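Local coordinates for protein N-(5'-phosphoribosyl)anthranilate isomerase (Pyrococcus furiosus, PDB 4AAJ) that catalyses the isomerisation of N-(5-phospho-beta-D-ribosyl)anthranilate to 1-(2-carboxyphenylamino)-1-deoxy-D-ribulose 5-phosphate, the third of five steps from chorismate to tryptophan, at residues 94-100 and 115-121; 149-154 and 174-180. All coordinates share one frame; numbering follows the deposited sequence.

Contact 1: 94-100 and 115-121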
# COMPACT_ATOMS: atom_id res chain seq x y z
N GLN A 94 -8.07 -8.43 7.69
CA GLN A 94 -7.87 -9.58 6.79
C GLN A 94 -6.78 -9.31 5.75
O GLN A 94 -6.38 -10.21 4.99
CB GLN A 94 -9.18 -9.93 6.10
CG GLN A 94 -10.23 -10.48 7.05
CD GLN A 94 -11.54 -10.73 6.36
OE1 GLN A 94 -12.24 -9.80 5.99
NE2 GLN A 94 -11.88 -12.00 6.16
N TYR A 95 -6.31 -8.06 5.76
CA TYR A 95 -5.30 -7.56 4.82
C TYR A 95 -4.29 -6.80 5.64
O TYR A 95 -4.68 -5.96 6.46
CB TYR A 95 -5.93 -6.58 3.82
CG TYR A 95 -6.97 -7.23 2.93
CD1 TYR A 95 -8.29 -7.36 3.35
CD2 TYR A 95 -6.61 -7.72 1.67
CE1 TYR A 95 -9.25 -7.97 2.53
CE2 TYR A 95 -7.54 -8.34 0.85
CZ TYR A 95 -8.86 -8.46 1.28
OH TYR A 95 -9.78 -9.06 0.45
N ILE A 96 -3.02 -7.09 5.43
CA ILE A 96 -1.95 -6.32 6.09
C ILE A 96 -0.93 -5.79 5.10
O ILE A 96 -0.68 -6.38 4.04
CB ILE A 96 -1.25 -7.11 7.22
CG1 ILE A 96 -0.36 -8.24 6.67
CG2 ILE A 96 -2.28 -7.62 8.22
CD1 ILE A 96 0.49 -8.91 7.75
N GLN A 97 -0.35 -4.65 5.46
CA GLN A 97 0.68 -4.03 4.63
C GLN A 97 1.88 -3.84 5.52
O GLN A 97 1.85 -3.08 6.49
CB GLN A 97 0.18 -2.73 4.04
CG GLN A 97 1.23 -1.97 3.23
CD GLN A 97 0.62 -0.78 2.55
OE1 GLN A 97 -0.48 -0.86 2.00
NE2 GLN A 97 1.31 0.35 2.59
N VAL A 98 2.93 -4.60 5.21
CA VAL A 98 4.11 -4.62 6.06
C VAL A 98 5.19 -3.68 5.50
O VAL A 98 5.68 -3.89 4.39
CB VAL A 98 4.67 -6.06 6.17
CG1 VAL A 98 5.90 -6.08 7.07
CG2 VAL A 98 3.60 -7.02 6.69
N HIS A 99 5.53 -2.64 6.28
CA HIS A 99 6.64 -1.75 5.91
C HIS A 99 7.73 -1.86 6.93
O HIS A 99 7.96 -0.96 7.75
CB HIS A 99 6.16 -0.31 5.70
CG HIS A 99 7.26 0.66 5.31
ND1 HIS A 99 8.36 0.29 4.61
CD2 HIS A 99 7.38 2.03 5.52
CE1 HIS A 99 9.15 1.36 4.41
NE2 HIS A 99 8.55 2.43 4.96
N SER A 100 8.43 -3.00 6.90
CA SER A 100 9.51 -3.25 7.87
C SER A 100 10.35 -4.42 7.42
O SER A 100 10.04 -5.03 6.41
CB SER A 100 8.95 -3.59 9.25
OG SER A 100 8.33 -4.86 9.23
N GLY A 115 -4.62 -16.39 7.94
CA GLY A 115 -5.20 -16.32 6.61
C GLY A 115 -5.27 -14.90 6.04
O GLY A 115 -6.08 -14.61 5.17
N VAL A 116 -4.41 -14.02 6.55
CA VAL A 116 -4.35 -12.65 6.04
C VAL A 116 -3.68 -12.58 4.67
O VAL A 116 -2.79 -13.38 4.37
CB VAL A 116 -3.62 -11.68 7.00
CG1 VAL A 116 -4.46 -11.41 8.25
CG2 VAL A 116 -2.23 -12.18 7.38
N PHE A 117 -4.17 -11.67 3.84
CA PHE A 117 -3.51 -11.29 2.60
C PHE A 117 -2.39 -10.31 2.94
O PHE A 117 -2.64 -9.31 3.61
CB PHE A 117 -4.53 -10.63 1.68
CG PHE A 117 -3.98 -10.21 0.34
CD1 PHE A 117 -3.19 -9.06 0.21
CD2 PHE A 117 -4.31 -10.93 -0.81
CE1 PHE A 117 -2.71 -8.65 -1.02
CE2 PHE A 117 -3.83 -10.52 -2.06
CZ PHE A 117 -3.04 -9.38 -2.16
N VAL A 118 -1.18 -10.58 2.49
CA VAL A 118 -0.02 -9.78 2.86
C VAL A 118 0.56 -8.97 1.71
O VAL A 118 1.03 -9.54 0.70
CB VAL A 118 1.12 -10.63 3.48
CG1 VAL A 118 2.29 -9.74 3.89
CG2 VAL A 118 0.61 -11.42 4.68
N MET A 119 0.56 -7.65 1.87
CA MET A 119 1.28 -6.81 0.94
C MET A 119 2.54 -6.35 1.64
O MET A 119 2.49 -5.86 2.77
CB MET A 119 0.45 -5.62 0.48
CG MET A 119 1.21 -4.72 -0.49
SD MET A 119 0.15 -3.80 -1.62
CE MET A 119 -0.82 -2.89 -0.43
N LYS A 120 3.69 -6.57 1.01
CA LYS A 120 4.95 -6.10 1.59
C LYS A 120 5.51 -4.95 0.78
O LYS A 120 5.50 -4.98 -0.46
CB LYS A 120 6.00 -7.22 1.76
CG LYS A 120 7.32 -6.64 2.27
CD LYS A 120 8.31 -7.64 2.84
CE LYS A 120 9.70 -7.00 2.87
NZ LYS A 120 9.96 -6.18 4.08
N ALA A 121 6.00 -3.93 1.48
CA ALA A 121 6.60 -2.74 0.89
C ALA A 121 8.10 -2.88 0.71
O ALA A 121 8.81 -3.32 1.62
CB ALA A 121 6.31 -1.52 1.77
O HOH W 1 8.71 -3.75 4.15
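I96 and V118 form the dense middle of this parallel strand pair. Their side chains lie alongside each other and point the same way, with I96 CG1 3.9 Å from V118 CG2. A chi1 of 72° sets I96 CG1 astride the backbone N and C, tilted to the partner strand, and CD1 stays against V118 CG2 and also reaches V116 CG2. V98 CG2 comes against the other V118 methyl, CG1. Five backbone bonds stitch residues 94-98 to 117-121, among them M119 N to I96 O at 2.8 Å and nearly straight. On the face inside the barrel, Q97 and M119 also run side by side, and the bent methionine chain puts CE 3.2 Å from Q97 OE1, an oxygen that takes its hydrogen bond from K24.

The start of the pair is looser. There Y95 and F117 meet with ring planes at 43°, mainly through Y95 CD2 on F117 CB (3.6 Å), while the outer F117 ring turns from Y95 and both residues stay partly exposed. At the far end buried K120, in cation-pi contact with Y145 and F122, turns at its last torsion (chi4 85°) to give NZ to a water at 2.7 Å, which also accepts from S100 N and lies 2.6 Å from A121 O. Helix 104-114 makes the crossover between the strands, so the unit is a classical beta-alpha-beta step of the TIM barrel. I107 and L110 of that helix, with W84 and I88 of helix 81-91, cover the I96-V98-V118 face; strands 72-76 and 149-153 continue the sheet beyond the pair.

Contact 2: 149-154 and 174-180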
# COMPACT_ATOMS: atom_id res chain seq x y z
N MET A 149 1.31 -9.56 -2.43
CA MET A 149 1.43 -8.40 -3.33
C MET A 149 2.65 -7.60 -2.93
O MET A 149 3.01 -7.55 -1.75
CB MET A 149 0.16 -7.53 -3.28
CG MET A 149 0.14 -6.32 -4.23
SD MET A 149 0.51 -6.69 -5.97
CE MET A 149 -0.92 -7.69 -6.38
N VAL A 150 3.30 -7.00 -3.92
CA VAL A 150 4.46 -6.16 -3.68
C VAL A 150 4.05 -4.70 -3.82
O VAL A 150 3.42 -4.29 -4.80
CB VAL A 150 5.61 -6.50 -4.67
CG1 VAL A 150 6.64 -5.38 -4.72
CG2 VAL A 150 6.28 -7.80 -4.29
N LEU A 151 4.44 -3.89 -2.84
CA LEU A 151 4.26 -2.46 -2.94
C LEU A 151 5.65 -1.86 -3.08
O LEU A 151 6.56 -2.24 -2.34
CB LEU A 151 3.55 -1.92 -1.69
CG LEU A 151 3.45 -0.40 -1.51
CD1 LEU A 151 2.53 0.26 -2.52
CD2 LEU A 151 2.99 -0.07 -0.09
N LEU A 152 5.83 -0.98 -4.06
CA LEU A 152 7.12 -0.31 -4.28
C LEU A 152 7.00 1.15 -3.87
O LEU A 152 6.16 1.87 -4.42
CB LEU A 152 7.56 -0.42 -5.74
CG LEU A 152 7.80 -1.81 -6.34
CD1 LEU A 152 8.32 -1.66 -7.78
CD2 LEU A 152 8.76 -2.64 -5.50
N ASP A 153 7.82 1.56 -2.91
CA ASP A 153 7.84 2.95 -2.42
C ASP A 153 8.86 3.76 -3.16
O ASP A 153 10.05 3.45 -3.09
CB ASP A 153 8.23 3.01 -0.94
CG ASP A 153 7.27 2.27 -0.04
OD1 ASP A 153 6.05 2.38 -0.25
OD2 ASP A 153 7.77 1.61 0.89
N THR A 154 8.41 4.81 -3.84
CA THR A 154 9.29 5.76 -4.52
C THR A 154 9.95 6.71 -3.51
O THR A 154 9.28 7.31 -2.67
CB THR A 154 8.52 6.57 -5.59
OG1 THR A 154 8.14 5.70 -6.66
CG2 THR A 154 9.38 7.72 -6.15
N ILE A 174 6.84 -8.82 -12.17
CA ILE A 174 5.89 -9.24 -11.13
C ILE A 174 4.78 -8.20 -10.94
O ILE A 174 4.98 -7.02 -11.22
CB ILE A 174 6.61 -9.50 -9.78
CG1 ILE A 174 7.33 -8.25 -9.29
CG2 ILE A 174 7.60 -10.66 -9.90
CD1 ILE A 174 7.66 -8.26 -7.83
N PRO A 175 3.59 -8.62 -10.45
CA PRO A 175 2.57 -7.62 -10.16
C PRO A 175 3.06 -6.72 -9.03
O PRO A 175 3.54 -7.23 -8.03
CB PRO A 175 1.38 -8.45 -9.64
CG PRO A 175 1.64 -9.84 -10.13
CD PRO A 175 3.13 -9.98 -10.08
N VAL A 176 2.98 -5.41 -9.22
CA VAL A 176 3.33 -4.46 -8.17
C VAL A 176 2.31 -3.33 -8.05
O VAL A 176 1.66 -2.96 -9.03
CB VAL A 176 4.73 -3.81 -8.34
CG1 VAL A 176 5.83 -4.85 -8.44
CG2 VAL A 176 4.77 -2.89 -9.55
N ILE A 177 2.20 -2.79 -6.84
CA ILE A 177 1.50 -1.53 -6.61
C ILE A 177 2.59 -0.50 -6.40
O ILE A 177 3.52 -0.76 -5.64
CB ILE A 177 0.61 -1.61 -5.34
CG1 ILE A 177 -0.32 -2.83 -5.40
CG2 ILE A 177 -0.15 -0.32 -5.10
CD1 ILE A 177 -1.31 -2.81 -6.53
N VAL A 178 2.52 0.63 -7.08
CA VAL A 178 3.56 1.64 -6.95
C VAL A 178 3.03 2.83 -6.11
O VAL A 178 1.86 3.19 -6.21
CB VAL A 178 4.11 2.05 -8.33
CG1 VAL A 178 3.07 2.81 -9.15
CG2 VAL A 178 5.41 2.83 -8.21
N ALA A 179 3.86 3.38 -5.24
CA ALA A 179 3.44 4.49 -4.39
C ALA A 179 4.58 5.48 -4.19
O ALA A 179 5.75 5.12 -4.32
CB ALA A 179 2.95 3.98 -3.04
N GLY A 180 4.21 6.71 -3.85
CA GLY A 180 5.19 7.72 -3.48
C GLY A 180 4.99 8.96 -4.31
O GLY A 180 5.33 9.00 -5.51
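V150 O receives I177 N at 2.8 Å, the first rung between two parallel strands whose axes approach to 4.6 Å and are inclined at 23°. The bonding then alternates: L152 N goes to I177 O, A179 N to L152 O, and T154 N to A179 O at 2.7 Å. The A179 N bond is the most bent, 153° at the hydrogen. T154 OG1 adds a weak, long bond to A179 O, though this threonine is poorly ordered. G180 follows with backbone angles that favour glycine.

Most side-chain contacts are apolar on both faces. L151 sends CD1 across the neighbouring strand, touching I177 CG2 and A179 CB, each at 3.8 Å; with CG opposite the backbone N (chi1 171°), the branch reaches over I177 O. M149 crosses I177 at about a right angle, CG against CG1 at 3.7 Å, and its folded chain carries SD past P175 O and CE to the proline CB. On the other face V150 and V176 stand side by side, CG1 to CG1, while L152 CD1 crosses V176 obliquely and V150 CG2 meets I174 CD1 at 3.8 Å.

The M149-L151-I177-A179 side faces the barrel interior, where D200 of strand 198-201 touches L151, I177 and A179. Outward, L138, L139 and I142 of helix 131-144 cover L152, I174 and V150. Strands 117-123 and 198-201 flank the pair, placing it as the sixth and seventh strands of the TIM barrel.

In the fold
Contacts 1 and 2 are two strand pairings of the closed eight-stranded barrel, one seam apart: fourth with fifth strand, then sixth with seventh, their centres 12 Å apart. The fifth-to-sixth seam joins them through probable backbone hydrogen bonds, K120 O with L151 N at 2.8 Å and K120 N with M149 O at 3.0 Å. Inside the barrel Q97 NE2 packs 3.2 Å from L151 CD2, and A121 CB lies 3.6 Å from D153 OD2. Residues 99-100, 121, 153-154 and 180 lie toward the C-terminal ends of the strands, where TIM-barrel enzymes carry their active sites. A sulfate ion, probably from the crystallisation liquor, lies about 4 Å from G180 (nearest atoms), consistent with a phosphate-binding pocket.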